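Local coordinates for mediator of RNA polymerase II transcription subunit 18 (Schizosaccharomyces pombe, PDB 3C0T), which serves as a component of the Mediator complex, the coactivator that relays signals from gene-specific regulatory proteins to the basal RNA polymerase II machinery, at residues M1-L7 with L167-V173; F132-T136 with N188-V192. All blocks are in the same frame, centred on the assembly; numbering follows the deposited sequence.

Contact 1: residues M1-L7 with L167-V173; sequences MQELYLL and LHVYTHV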
ATOM      1  N   MET A   1     -16.351   1.524  -0.571  1.00 59.69           N
ATOM      2  CA  MET A   1     -15.500   2.700  -0.235  1.00 60.07           C
ATOM      3  C   MET A   1     -14.660   3.053  -1.459  1.00 58.47           C
ATOM      4  O   MET A   1     -14.201   2.174  -2.186  1.00 58.29           O
ATOM      5  CB  MET A   1     -14.613   2.370   0.970  1.00 62.36           C
ATOM      6  CG  MET A   1     -13.723   3.498   1.453  1.00 64.90           C
ATOM      7  SD  MET A   1     -12.997   3.154   3.091  1.00 68.21           S
ATOM      8  CE  MET A   1     -11.823   1.852   2.694  1.00 68.89           C
ATOM      9  N   GLN A   2     -14.471   4.347  -1.686  1.00 56.65           N
ATOM     10  CA  GLN A   2     -13.727   4.820  -2.844  1.00 55.15           C
ATOM     11  C   GLN A   2     -12.397   5.446  -2.441  1.00 53.48           C
ATOM     12  O   GLN A   2     -12.347   6.308  -1.562  1.00 51.57           O
ATOM     13  CB  GLN A   2     -14.573   5.854  -3.592  1.00 57.76           C
ATOM     14  CG  GLN A   2     -14.587   5.721  -5.106  1.00 64.11           C
ATOM     15  CD  GLN A   2     -15.248   4.442  -5.577  1.00 64.92           C
ATOM     16  OE1 GLN A   2     -16.321   4.084  -5.108  1.00 68.15           O
ATOM     17  NE2 GLN A   2     -14.610   3.751  -6.516  1.00 68.46           N
ATOM     18  N   GLU A   3     -11.315   5.007  -3.079  1.00 51.77           N
ATOM     19  CA  GLU A   3     -10.002   5.568  -2.791  1.00 50.50           C
ATOM     20  C   GLU A   3      -9.529   6.443  -3.949  1.00 48.42           C
ATOM     21  O   GLU A   3      -9.393   5.967  -5.077  1.00 46.72           O
ATOM     22  CB  GLU A   3      -8.964   4.460  -2.545  1.00 49.25           C
ATOM     23  CG  GLU A   3      -7.552   5.010  -2.302  1.00 52.15           C
ATOM     24  CD  GLU A   3      -6.523   3.932  -1.976  1.00 55.64           C
ATOM     25  OE1 GLU A   3      -6.698   3.219  -0.969  1.00 57.10           O
ATOM     26  OE2 GLU A   3      -5.535   3.798  -2.728  1.00 57.45           O
ATOM     27  N   LEU A   4      -9.301   7.724  -3.674  1.00 46.60           N
ATOM     28  CA  LEU A   4      -8.794   8.641  -4.695  1.00 47.89           C
ATOM     29  C   LEU A   4      -7.300   8.748  -4.364  1.00 48.73           C
ATOM     30  O   LEU A   4      -6.930   8.900  -3.194  1.00 48.26           O
ATOM     31  CB  LEU A   4      -9.492  10.004  -4.606  1.00 46.20           C
ATOM     32  CG  LEU A   4     -11.002   9.972  -4.892  1.00 49.04           C
ATOM     33  CD1 LEU A   4     -11.749   9.470  -3.650  1.00 45.32           C
ATOM     34  CD2 LEU A   4     -11.496  11.373  -5.268  1.00 46.90           C
ATOM     35  N   TYR A   5      -6.438   8.673  -5.373  1.00 48.18           N
ATOM     36  CA  TYR A   5      -5.014   8.685  -5.080  1.00 48.53           C
ATOM     37  C   TYR A   5      -4.107   9.211  -6.178  1.00 48.69           C
ATOM     38  O   TYR A   5      -4.532   9.454  -7.300  1.00 49.34           O
ATOM     39  CB  TYR A   5      -4.584   7.255  -4.763  1.00 46.83           C
ATOM     40  CG  TYR A   5      -4.695   6.365  -5.981  1.00 46.48           C
ATOM     41  CD1 TYR A   5      -3.618   6.219  -6.860  1.00 45.89           C
ATOM     42  CD2 TYR A   5      -5.901   5.734  -6.301  1.00 46.62           C
ATOM     43  CE1 TYR A   5      -3.738   5.473  -8.030  1.00 45.67           C
ATOM     44  CE2 TYR A   5      -6.036   4.980  -7.474  1.00 45.03           C
ATOM     45  CZ  TYR A   5      -4.951   4.859  -8.334  1.00 47.00           C
ATOM     46  OH  TYR A   5      -5.074   4.151  -9.507  1.00 45.60           O
ATOM     47  N   LEU A   6      -2.834   9.345  -5.824  1.00 49.36           N
ATOM     48  CA  LEU A   6      -1.785   9.785  -6.735  1.00 49.23           C
ATOM     49  C   LEU A   6      -0.569   8.971  -6.348  1.00 48.70           C
ATOM     50  O   LEU A   6      -0.372   8.666  -5.168  1.00 50.05           O
ATOM     51  CB  LEU A   6      -1.491  11.276  -6.564  1.00 48.63           C
ATOM     52  CG  LEU A   6      -2.576  12.222  -7.081  1.00 49.77           C
ATOM     53  CD1 LEU A   6      -2.193  13.661  -6.770  1.00 49.24           C
ATOM     54  CD2 LEU A   6      -2.750  12.021  -8.586  1.00 50.30           C
ATOM     55  N   LEU A   7       0.235   8.601  -7.334  1.00 47.93           N
ATOM     56  CA  LEU A   7       1.425   7.810  -7.074  1.00 47.92           C
ATOM     57  C   LEU A   7       2.678   8.469  -7.636  1.00 49.26           C
ATOM     58  O   LEU A   7       2.632   9.176  -8.644  1.00 48.97           O
ATOM     59  CB  LEU A   7       1.267   6.409  -7.669  1.00 49.18           C
ATOM     60  CG  LEU A   7       0.467   5.373  -6.875  1.00 51.20           C
ATOM     61  CD1 LEU A   7       0.289   4.133  -7.719  1.00 52.61           C
ATOM     62  CD2 LEU A   7       1.195   5.019  -5.589  1.00 50.01           C
ATOM     63  N   LEU A 167       5.812   6.699  -3.335  1.00 43.39           N
ATOM     64  CA  LEU A 167       5.078   7.792  -2.706  1.00 44.87           C
ATOM     65  C   LEU A 167       3.621   7.617  -3.098  1.00 44.42           C
ATOM     66  O   LEU A 167       3.273   7.781  -4.267  1.00 45.67           O
ATOM     67  CB  LEU A 167       5.571   9.151  -3.210  1.00 46.70           C
ATOM     68  CG  LEU A 167       6.138  10.141  -2.183  1.00 50.25           C
ATOM     69  CD1 LEU A 167       6.228  11.507  -2.826  1.00 51.50           C
ATOM     70  CD2 LEU A 167       5.256  10.232  -0.952  1.00 48.99           C
ATOM     71  N   HIS A 168       2.774   7.289  -2.127  1.00 43.64           N
ATOM     72  CA  HIS A 168       1.351   7.074  -2.380  1.00 43.67           C
ATOM     73  C   HIS A 168       0.507   8.088  -1.609  1.00 43.67           C
ATOM     74  O   HIS A 168       0.528   8.118  -0.376  1.00 43.30           O
ATOM     75  CB  HIS A 168       0.971   5.648  -1.961  1.00 44.74           C
ATOM     76  CG  HIS A 168      -0.453   5.279  -2.250  1.00 48.36           C
ATOM     77  ND1 HIS A 168      -0.992   4.063  -1.889  1.00 49.27           N
ATOM     78  CD2 HIS A 168      -1.449   5.961  -2.864  1.00 49.21           C
ATOM     79  CE1 HIS A 168      -2.256   4.011  -2.267  1.00 47.15           C
ATOM     80  NE2 HIS A 168      -2.560   5.150  -2.860  1.00 48.61           N
ATOM     81  N   VAL A 169      -0.227   8.924  -2.340  1.00 42.90           N
ATOM     82  CA  VAL A 169      -1.082   9.929  -1.717  1.00 43.34           C
ATOM     83  C   VAL A 169      -2.530   9.511  -1.945  1.00 43.96           C
ATOM     84  O   VAL A 169      -2.929   9.226  -3.078  1.00 46.40           O
ATOM     85  CB  VAL A 169      -0.853  11.328  -2.330  1.00 42.96           C
ATOM     86  CG1 VAL A 169      -1.667  12.370  -1.564  1.00 40.29           C
ATOM     87  CG2 VAL A 169       0.636  11.675  -2.283  1.00 43.96           C
ATOM     88  N   TYR A 170      -3.320   9.477  -0.880  1.00 42.25           N
ATOM     89  CA  TYR A 170      -4.698   9.044  -1.021  1.00 44.78           C
ATOM     90  C   TYR A 170      -5.639   9.564   0.048  1.00 46.47           C
ATOM     91  O   TYR A 170      -5.221  10.107   1.070  1.00 45.08           O
ATOM     92  CB  TYR A 170      -4.770   7.510  -1.000  1.00 44.95           C
ATOM     93  CG  TYR A 170      -4.293   6.897   0.307  1.00 46.66           C
ATOM     94  CD1 TYR A 170      -2.935   6.690   0.553  1.00 47.14           C
ATOM     95  CD2 TYR A 170      -5.198   6.572   1.320  1.00 47.29           C
ATOM     96  CE1 TYR A 170      -2.488   6.177   1.780  1.00 47.82           C
ATOM     97  CE2 TYR A 170      -4.764   6.066   2.546  1.00 45.55           C
ATOM     98  CZ  TYR A 170      -3.405   5.875   2.771  1.00 48.69           C
ATOM     99  OH  TYR A 170      -2.966   5.413   4.001  1.00 50.64           O
ATOM    100  N   THR A 171      -6.926   9.386  -0.222  1.00 46.26           N
ATOM    101  CA  THR A 171      -7.971   9.753   0.703  1.00 48.45           C
ATOM    102  C   THR A 171      -9.141   8.834   0.384  1.00 50.22           C
ATOM    103  O   THR A 171      -9.269   8.353  -0.745  1.00 50.19           O
ATOM    104  CB  THR A 171      -8.385  11.223   0.564  1.00 49.33           C
ATOM    105  OG1 THR A 171      -9.291  11.542   1.626  1.00 51.87           O
ATOM    106  CG2 THR A 171      -9.052  11.484  -0.778  1.00 48.96           C
ATOM    107  N   HIS A 172      -9.975   8.566   1.380  1.00 51.65           N
ATOM    108  CA  HIS A 172     -11.117   7.684   1.188  1.00 55.02           C
ATOM    109  C   HIS A 172     -12.457   8.410   1.288  1.00 56.72           C
ATOM    110  O   HIS A 172     -12.643   9.293   2.131  1.00 57.00           O
ATOM    111  CB  HIS A 172     -11.097   6.559   2.225  1.00 53.98           C
ATOM    112  CG  HIS A 172      -9.945   5.616   2.080  1.00 56.82           C
ATOM    113  ND1 HIS A 172      -9.745   4.851   0.950  1.00 57.81           N
ATOM    114  CD2 HIS A 172      -8.940   5.298   2.932  1.00 57.18           C
ATOM    115  CE1 HIS A 172      -8.669   4.102   1.113  1.00 55.72           C
ATOM    116  NE2 HIS A 172      -8.161   4.355   2.305  1.00 55.91           N
ATOM    117  N   VAL A 173     -13.385   8.025   0.417  1.00 57.62           N
ATOM    118  CA  VAL A 173     -14.731   8.583   0.404  1.00 58.77           C
ATOM    119  C   VAL A 173     -15.694   7.412   0.587  1.00 60.34           C
ATOM    120  O   VAL A 173     -15.785   6.525  -0.265  1.00 59.56           O
ATOM    121  CB  VAL A 173     -15.036   9.300  -0.926  1.00 59.96           C
ATOM    122  CG1 VAL A 173     -16.474   9.807  -0.918  1.00 58.60           C
ATOM    123  CG2 VAL A 173     -14.063  10.467  -1.124  1.00 57.54           C
TER
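E3 and H172 lie alongside each other and point the same way from a non-hydrogen-bonded pair, with the carboxylate plane turned 57° from the imidazole. E3 OE1 reaches H172 CE1 at 3.0 Å, meeting the ring at its edge, while the E3 methylene groups run past ND1. With CG anti to the backbone N (chi1 177°) and the chain extended beyond it, E3 carries its carboxylate along the strand pair to H168, which approaches from the opposite direction. There E3 OE2 lies in the plane of the H168 ring, 3.3 Å from H168 NE2; the same oxygen forms a salt bridge with R97 of strand 95-104, which would favour a charged carboxylate. M1 bends at chi3 and lays its CE over one face of the H172 ring, a CH-pi contact 4.1 Å from the centroid. The H168 ring has Y170 CD1 over a face and Y5 CB at its edge, 3.5 Å from H168 NE2.

The two strands, 2-10 and 165-173, are adjacent antiparallel strands in the closed barrel of the Med18 fold, with 2-10 between 95-104 and 165-173. Six backbone bonds join them in three hydrogen-bonded pairs, Q2 with V173, L4 with T171 and L6 with V169; L6 N to V169 O and V169 N to L6 O both measure 2.8 Å.

On the face that carries L4, T171 and V173, which touch helix 179-196, L4 CD1 meets V173 CG2 at 3.6 Å, and L6 and V169 pack through their CB atoms. V173 also touches M182 of that helix.

Contact 2: residues F132-T136 with N188-V192; sequences FFFDT and NLTKV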
ATOM      1  N   PHE A 132       0.262  13.513   6.914  1.00 52.86           N
ATOM      2  CA  PHE A 132      -1.129  13.922   6.710  1.00 53.62           C
ATOM      3  C   PHE A 132      -1.197  15.417   6.425  1.00 52.56           C
ATOM      4  O   PHE A 132      -0.397  16.194   6.949  1.00 52.35           O
ATOM      5  CB  PHE A 132      -1.984  13.634   7.957  1.00 57.47           C
ATOM      6  CG  PHE A 132      -1.601  12.374   8.684  1.00 66.14           C
ATOM      7  CD1 PHE A 132      -0.496  12.355   9.541  1.00 68.92           C
ATOM      8  CD2 PHE A 132      -2.304  11.183   8.466  1.00 69.36           C
ATOM      9  CE1 PHE A 132      -0.087  11.155  10.172  1.00 71.68           C
ATOM     10  CE2 PHE A 132      -1.906   9.978   9.090  1.00 71.07           C
ATOM     11  CZ  PHE A 132      -0.796   9.966   9.941  1.00 70.37           C
ATOM     12  N   PHE A 133      -2.156  15.812   5.593  1.00 50.63           N
ATOM     13  CA  PHE A 133      -2.366  17.216   5.259  1.00 48.08           C
ATOM     14  C   PHE A 133      -3.586  17.339   4.339  1.00 46.96           C
ATOM     15  O   PHE A 133      -3.861  16.439   3.531  1.00 44.71           O
ATOM     16  CB  PHE A 133      -1.120  17.800   4.586  1.00 47.20           C
ATOM     17  CG  PHE A 133      -0.825  19.219   4.988  1.00 46.22           C
ATOM     18  CD1 PHE A 133      -0.590  19.544   6.323  1.00 45.97           C
ATOM     19  CD2 PHE A 133      -0.782  20.236   4.035  1.00 47.97           C
ATOM     20  CE1 PHE A 133      -0.317  20.868   6.711  1.00 44.27           C
ATOM     21  CE2 PHE A 133      -0.509  21.565   4.409  1.00 46.08           C
ATOM     22  CZ  PHE A 133      -0.277  21.875   5.754  1.00 44.75           C
ATOM     23  N   PHE A 134      -4.327  18.439   4.480  1.00 44.56           N
ATOM     24  CA  PHE A 134      -5.524  18.681   3.673  1.00 44.00           C
ATOM     25  C   PHE A 134      -6.429  17.468   3.648  1.00 44.69           C
ATOM     26  O   PHE A 134      -6.995  17.130   2.602  1.00 44.11           O
ATOM     27  CB  PHE A 134      -5.143  19.049   2.235  1.00 41.49           C
ATOM     28  CG  PHE A 134      -4.548  20.420   2.100  1.00 44.15           C
ATOM     29  CD1 PHE A 134      -3.301  20.597   1.507  1.00 43.41           C
ATOM     30  CD2 PHE A 134      -5.237  21.539   2.573  1.00 42.97           C
ATOM     31  CE1 PHE A 134      -2.743  21.875   1.384  1.00 46.66           C
ATOM     32  CE2 PHE A 134      -4.694  22.815   2.460  1.00 45.35           C
ATOM     33  CZ  PHE A 134      -3.446  22.989   1.865  1.00 46.94           C
ATOM     34  N   ASP A 135      -6.555  16.803   4.792  1.00 46.48           N
ATOM     35  CA  ASP A 135      -7.397  15.619   4.885  1.00 50.07           C
ATOM     36  C   ASP A 135      -7.008  14.462   3.973  1.00 48.84           C
ATOM     37  O   ASP A 135      -7.854  13.654   3.584  1.00 50.28           O
ATOM     38  CB  ASP A 135      -8.843  15.988   4.602  1.00 56.18           C
ATOM     39  CG  ASP A 135      -9.654  16.084   5.848  1.00 64.49           C
ATOM     40  OD1 ASP A 135      -9.426  17.035   6.634  1.00 66.74           O
ATOM     41  OD2 ASP A 135     -10.511  15.189   6.041  1.00 70.24           O
ATOM     42  N   THR A 136      -5.738  14.391   3.606  1.00 49.23           N
ATOM     43  CA  THR A 136      -5.277  13.296   2.766  1.00 49.82           C
ATOM     44  C   THR A 136      -4.087  12.671   3.481  1.00 48.60           C
ATOM     45  O   THR A 136      -3.503  13.278   4.382  1.00 49.60           O
ATOM     46  CB  THR A 136      -4.813  13.777   1.373  1.00 50.25           C
ATOM     47  OG1 THR A 136      -3.557  14.454   1.504  1.00 53.51           O
ATOM     48  CG2 THR A 136      -5.832  14.716   0.760  1.00 47.54           C
ATOM     49  N   ASN A 188      -8.661  18.148  -2.622  1.00 46.93           N
ATOM     50  CA  ASN A 188      -7.617  17.995  -1.610  1.00 46.39           C
ATOM     51  C   ASN A 188      -6.362  17.347  -2.201  1.00 45.29           C
ATOM     52  O   ASN A 188      -5.243  17.737  -1.870  1.00 42.97           O
ATOM     53  CB  ASN A 188      -8.125  17.180  -0.419  1.00 44.41           C
ATOM     54  CG  ASN A 188      -8.989  18.006   0.518  1.00 47.85           C
ATOM     55  OD1 ASN A 188      -8.738  19.200   0.720  1.00 47.22           O
ATOM     56  ND2 ASN A 188      -9.996  17.376   1.112  1.00 44.43           N
ATOM     57  N   LEU A 189      -6.548  16.367  -3.076  1.00 44.47           N
ATOM     58  CA  LEU A 189      -5.413  15.716  -3.708  1.00 45.85           C
ATOM     59  C   LEU A 189      -4.657  16.741  -4.544  1.00 46.17           C
ATOM     60  O   LEU A 189      -3.421  16.768  -4.544  1.00 45.79           O
ATOM     61  CB  LEU A 189      -5.870  14.550  -4.597  1.00 44.73           C
ATOM     62  CG  LEU A 189      -6.240  13.265  -3.848  1.00 46.44           C
ATOM     63  CD1 LEU A 189      -6.622  12.183  -4.835  1.00 45.23           C
ATOM     64  CD2 LEU A 189      -5.058  12.804  -3.010  1.00 44.76           C
ATOM     65  N   THR A 190      -5.398  17.599  -5.241  1.00 45.31           N
ATOM     66  CA  THR A 190      -4.776  18.622  -6.074  1.00 45.76           C
ATOM     67  C   THR A 190      -3.911  19.571  -5.247  1.00 45.57           C
ATOM     68  O   THR A 190      -2.837  19.973  -5.680  1.00 45.05           O
ATOM     69  CB  THR A 190      -5.838  19.424  -6.853  1.00 45.53           C
ATOM     70  OG1 THR A 190      -6.348  18.611  -7.914  1.00 48.83           O
ATOM     71  CG2 THR A 190      -5.247  20.694  -7.443  1.00 43.30           C
ATOM     72  N   LYS A 191      -4.383  19.923  -4.058  1.00 45.91           N
ATOM     73  CA  LYS A 191      -3.634  20.807  -3.181  1.00 48.81           C
ATOM     74  C   LYS A 191      -2.324  20.134  -2.744  1.00 50.08           C
ATOM     75  O   LYS A 191      -1.259  20.752  -2.777  1.00 50.39           O
ATOM     76  CB  LYS A 191      -4.463  21.149  -1.938  1.00 50.48           C
ATOM     77  CG  LYS A 191      -5.807  21.837  -2.202  1.00 50.85           C
ATOM     78  CD  LYS A 191      -6.436  22.230  -0.872  1.00 54.11           C
ATOM     79  CE  LYS A 191      -7.783  22.920  -1.025  1.00 54.94           C
ATOM     80  NZ  LYS A 191      -8.913  21.981  -1.229  1.00 56.22           N
ATOM     81  N   VAL A 192      -2.409  18.871  -2.327  1.00 49.23           N
ATOM     82  CA  VAL A 192      -1.231  18.135  -1.884  1.00 47.19           C
ATOM     83  C   VAL A 192      -0.255  17.955  -3.049  1.00 47.05           C
ATOM     84  O   VAL A 192       0.951  18.056  -2.876  1.00 45.36           O
ATOM     85  CB  VAL A 192      -1.631  16.749  -1.310  1.00 48.78           C
ATOM     86  CG1 VAL A 192      -0.397  15.980  -0.853  1.00 47.10           C
ATOM     87  CG2 VAL A 192      -2.588  16.941  -0.154  1.00 46.38           C
TER
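F133 O is gripped twice by T136, by the backbone N at 2.8 Å and by OG1 at 2.9 Å, so the threonine hydroxyl is tied back to the turn while its carbon branch faces helix 179-196. OG1 sits between the backbone N and the carbonyl carbon (chi1 73°), which turns CG2 onto N188 CB, 3.6 Å away. V192 slides past T136 in the opposite direction and brings its CG2 against the hydroxyl oxygen. With alanine in place of T136, F133 O would probably keep only the backbone N of this residue as donor, and a gap would open beside N188 CB and V192 CG2.

F134 makes the outer part of the contact. Its side chain crosses that of K191 at about a right angle, and K191 CD lies over one face of the phenyl ring, 3.8 Å from the centroid and 14° off the normal, as a CH-pi contact. K191 CB rests over the ring too, 3.7 Å from F134 CD1, while V192 CG2 meets the ring at its edge. A bend at chi4 (81°) carries the K191 ammonium away from the phenyl, and a weak hydrogen bond links K191 NZ to N188 OD1 at 3.4 Å. The N188 amide packs against the F134 carbonyl without hydrogen bonding to it, its CG 3.0 Å from F134 O.

No hydrogen bond joins turn and helix directly; they meet by van der Waals packing, in which the F134 carbonyl takes part. The turn from F133 to T136 is type I', with F134 and D135 both in left-handed backbone conformation, as is characteristic of a tight beta hairpin, here the one connecting strands 118-133 and 136-146.

The centres of contacts 1 and 2 lie about 10 Å apart, and strand 167-173 connects them directly: T171 OG1 is 3.2 Å from D135 O, a probable hydrogen bond, and T136 CB packs 3.7 Å from Y170 O. The helix of contact 2 also reaches the N-terminal strand of contact 1, where L189 CD1 lies 3.5 Å from L4 C. V192 touches both V169 and the turn, while L189, which also reaches V169, is directed mainly to the strand pair. In the chain, strand 165-173 leads on to helix 179-196, which folds back over the same sheet, while the segments of the two contacts alternate in sequence.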